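Local atomic coordinates of iron-chelator utilization protein (Thermobifida fusca TM51, PDB entry 4YHB), a protein that binds FAD and, as a siderophore-interacting protein, probably reduces the iron of ferric siderophores so that the metal can be released. Residues Ala177-Gln181 with Thr192-Arg196. Numbering follows the deposited sequence.
Sequences AAEEQ and TWLHR
In the five-stranded parallel sheet of the NAD-ferredoxin-like domain, the connection leaving strand 167-174 folds over Trp193 and His195 of the edge strand 190-195, and Glu180 touches both. Its aliphatic part lies on one face of the indole: CG is 3.8 Å from the centroid of the five-membered ring of Trp193, a CH-pi contact 25° off the normal. Over the benzo half the loop backbone takes over, with Gln181 N 3.4 Å from Trp193 CH2, while Gln181 CB meets the same carbon at 4.0 Å. The carboxylate, turned nearly parallel to the indole, then reaches His195. Glu180 CG stands anti to its own carbonyl carbon (chi1 -63°) and the chain runs extended beyond it, which carries OE2 past Trp193 CB to accept a bond of 2.6 Å from His195 NE2. OE2 lies close to the imidazole plane and accepts through its anti lone pair, but the bond is bent, with an N-H...O angle of 140°. The negative carboxylate would be expected to favour a protonated imidazole. Ala177 packs over one face of that ring, its CA 3.7 Å from His195 NE2. Phe172 and Leu152 also meet Trp193, joining it to the neighbouring strand and helix 152-161. An alanine in place of Trp193 would probably open a gap beneath Glu180 and Gln181 and leave the glutamate chain freer to swing from the histidine. Alternate side chains of an edge strand, two residues apart on one face of the sheet, thus receive a crossover loop of an alpha/beta domain.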
ATOM      1  N   ALA A 177     -11.327   2.294  16.785  1.00 20.45           N
ATOM      2  CA  ALA A 177     -12.462   1.596  16.177  1.00 20.80           C
ATOM      3  C   ALA A 177     -13.105   2.352  15.011  1.00 23.19           C
ATOM      4  O   ALA A 177     -13.733   1.744  14.135  1.00 25.04           O
ATOM      5  CB  ALA A 177     -13.523   1.291  17.245  1.00 25.12           C
ATOM      6  N   ALA A 178     -12.942   3.672  14.985  1.00 21.30           N
ATOM      7  CA  ALA A 178     -13.532   4.489  13.927  1.00 24.08           C
ATOM      8  C   ALA A 178     -12.808   4.307  12.605  1.00 22.73           C
ATOM      9  O   ALA A 178     -13.278   4.769  11.567  1.00 23.00           O
ATOM     10  CB  ALA A 178     -13.529   5.965  14.320  1.00 27.16           C
ATOM     11  N   GLU A 179     -11.656   3.646  12.648  1.00 21.88           N
ATOM     12  CA  GLU A 179     -10.836   3.465  11.457  1.00 22.83           C
ATOM     13  C   GLU A 179     -11.068   2.113  10.783  1.00 23.61           C
ATOM     14  O   GLU A 179     -10.466   1.824   9.751  1.00 22.47           O
ATOM     15  CB  GLU A 179      -9.358   3.627  11.812  1.00 22.59           C
ATOM     16  CG  GLU A 179      -9.008   5.019  12.315  1.00 23.85           C
ATOM     17  CD  GLU A 179      -9.250   6.100  11.261  1.00 25.02           C
ATOM     18  OE1 GLU A 179      -9.008   5.852  10.049  1.00 25.64           O
ATOM     19  OE2 GLU A 179      -9.673   7.204  11.650  1.00 24.26           O
ATOM     20  N   GLU A 180     -11.928   1.283  11.367  1.00 22.94           N
ATOM     21  CA  GLU A 180     -12.277  -0.003  10.759  1.00 21.70           C
ATOM     22  C   GLU A 180     -13.019   0.209   9.449  1.00 24.22           C
ATOM     23  O   GLU A 180     -13.780   1.161   9.313  1.00 26.63           O
ATOM     24  CB  GLU A 180     -13.125  -0.840  11.722  1.00 24.03           C
ATOM     25  CG  GLU A 180     -12.363  -1.189  12.979  1.00 19.02           C
ATOM     26  CD  GLU A 180     -13.185  -1.957  14.002  1.00 25.37           C
ATOM     27  OE1 GLU A 180     -14.315  -2.370  13.682  1.00 29.19           O
ATOM     28  OE2 GLU A 180     -12.681  -2.157  15.126  1.00 26.86           O
ATOM     29  N   GLN A 181     -12.784  -0.676   8.486  1.00 22.91           N
ATOM     30  CA  GLN A 181     -13.458  -0.615   7.196  1.00 24.34           C
ATOM     31  C   GLN A 181     -14.322  -1.849   6.981  1.00 24.14           C
ATOM     32  O   GLN A 181     -14.058  -2.903   7.545  1.00 30.56           O
ATOM     33  CB  GLN A 181     -12.431  -0.485   6.057  1.00 22.54           C
ATOM     34  CG  GLN A 181     -11.497   0.707   6.205  1.00 24.22           C
ATOM     35  CD  GLN A 181     -10.538   0.847   5.023  1.00 26.84           C
ATOM     36  OE1 GLN A 181     -10.721   0.215   3.986  1.00 27.95           O
ATOM     37  NE2 GLN A 181      -9.520   1.677   5.180  1.00 20.92           N
ATOM     38  N   THR A 192      -9.465  -9.278  12.050  1.00 26.29           N
ATOM     39  CA  THR A 192      -9.378  -8.676  13.365  1.00 27.74           C
ATOM     40  C   THR A 192      -8.758  -7.303  13.266  1.00 26.79           C
ATOM     41  O   THR A 192      -7.675  -7.129  12.699  1.00 25.00           O
ATOM     42  CB  THR A 192      -8.557  -9.548  14.326  1.00 29.74           C
ATOM     43  OG1 THR A 192      -9.176 -10.834  14.423  1.00 27.16           O
ATOM     44  CG2 THR A 192      -8.488  -8.921  15.706  1.00 26.34           C
ATOM     45  N   TRP A 193      -9.459  -6.323  13.807  1.00 24.74           N
ATOM     46  CA  TRP A 193      -8.951  -4.970  13.840  1.00 23.84           C
ATOM     47  C   TRP A 193      -8.289  -4.743  15.190  1.00 25.68           C
ATOM     48  O   TRP A 193      -8.919  -4.902  16.242  1.00 27.37           O
ATOM     49  CB  TRP A 193     -10.082  -3.965  13.585  1.00 22.53           C
ATOM     50  CG  TRP A 193     -10.726  -4.147  12.239  1.00 23.51           C
ATOM     51  CD1 TRP A 193     -11.817  -4.923  11.941  1.00 22.91           C
ATOM     52  CD2 TRP A 193     -10.311  -3.548  10.998  1.00 22.56           C
ATOM     53  NE1 TRP A 193     -12.099  -4.843  10.592  1.00 23.26           N
ATOM     54  CE2 TRP A 193     -11.194  -4.007   9.996  1.00 23.20           C
ATOM     55  CE3 TRP A 193      -9.281  -2.672  10.643  1.00 21.44           C
ATOM     56  CZ2 TRP A 193     -11.075  -3.614   8.664  1.00 23.94           C
ATOM     57  CZ3 TRP A 193      -9.170  -2.280   9.322  1.00 19.43           C
ATOM     58  CH2 TRP A 193     -10.061  -2.755   8.349  1.00 22.84           C
ATOM     59  N   LEU A 194      -7.011  -4.391  15.162  1.00 21.62           N
ATOM     60  CA  LEU A 194      -6.279  -4.084  16.387  1.00 23.37           C
ATOM     61  C   LEU A 194      -6.138  -2.574  16.537  1.00 25.25           C
ATOM     62  O   LEU A 194      -5.785  -1.876  15.585  1.00 22.08           O
ATOM     63  CB  LEU A 194      -4.905  -4.750  16.360  1.00 20.29           C
ATOM     64  CG  LEU A 194      -4.965  -6.261  16.141  1.00 22.79           C
ATOM     65  CD1 LEU A 194      -3.585  -6.766  15.733  1.00 24.07           C
ATOM     66  CD2 LEU A 194      -5.479  -6.961  17.410  1.00 24.59           C
ATOM     67  N   HIS A 195      -6.406  -2.075  17.732  1.00 21.31           N
ATOM     68  CA  HIS A 195      -6.470  -0.634  17.961  1.00 23.21           C
ATOM     69  C   HIS A 195      -5.316  -0.134  18.814  1.00 26.01           C
ATOM     70  O   HIS A 195      -5.081  -0.641  19.910  1.00 21.30           O
ATOM     71  CB  HIS A 195      -7.801  -0.264  18.634  1.00 22.33           C
ATOM     72  CG  HIS A 195      -9.003  -0.839  17.953  1.00 22.69           C
ATOM     73  ND1 HIS A 195     -10.091  -1.323  18.648  1.00 26.15           N
ATOM     74  CD2 HIS A 195      -9.301  -0.987  16.640  1.00 21.52           C
ATOM     75  CE1 HIS A 195     -11.002  -1.751  17.792  1.00 28.13           C
ATOM     76  NE2 HIS A 195     -10.545  -1.561  16.566  1.00 23.68           N
ATOM     77  N   ARG A 196      -4.617   0.885  18.325  1.00 22.34           N
ATOM     78  CA  ARG A 196      -3.537   1.504  19.089  1.00 21.77           C
ATOM     79  C   ARG A 196      -4.041   2.286  20.300  1.00 23.22           C
ATOM     80  O   ARG A 196      -3.298   2.472  21.265  1.00 24.93           O
ATOM     81  CB  ARG A 196      -2.716   2.427  18.196  1.00 24.31           C
ATOM     82  CG  ARG A 196      -1.790   1.679  17.230  1.00 24.02           C
ATOM     83  CD  ARG A 196      -0.776   2.642  16.623  1.00 26.11           C
ATOM     84  NE  ARG A 196      -1.436   3.707  15.877  1.00 24.72           N
ATOM     85  CZ  ARG A 196      -1.759   3.623  14.588  1.00 28.40           C
ATOM     86  NH1 ARG A 196      -1.483   2.520  13.902  1.00 28.39           N
ATOM     87  NH2 ARG A 196      -2.358   4.640  13.987  1.00 27.46           N
TER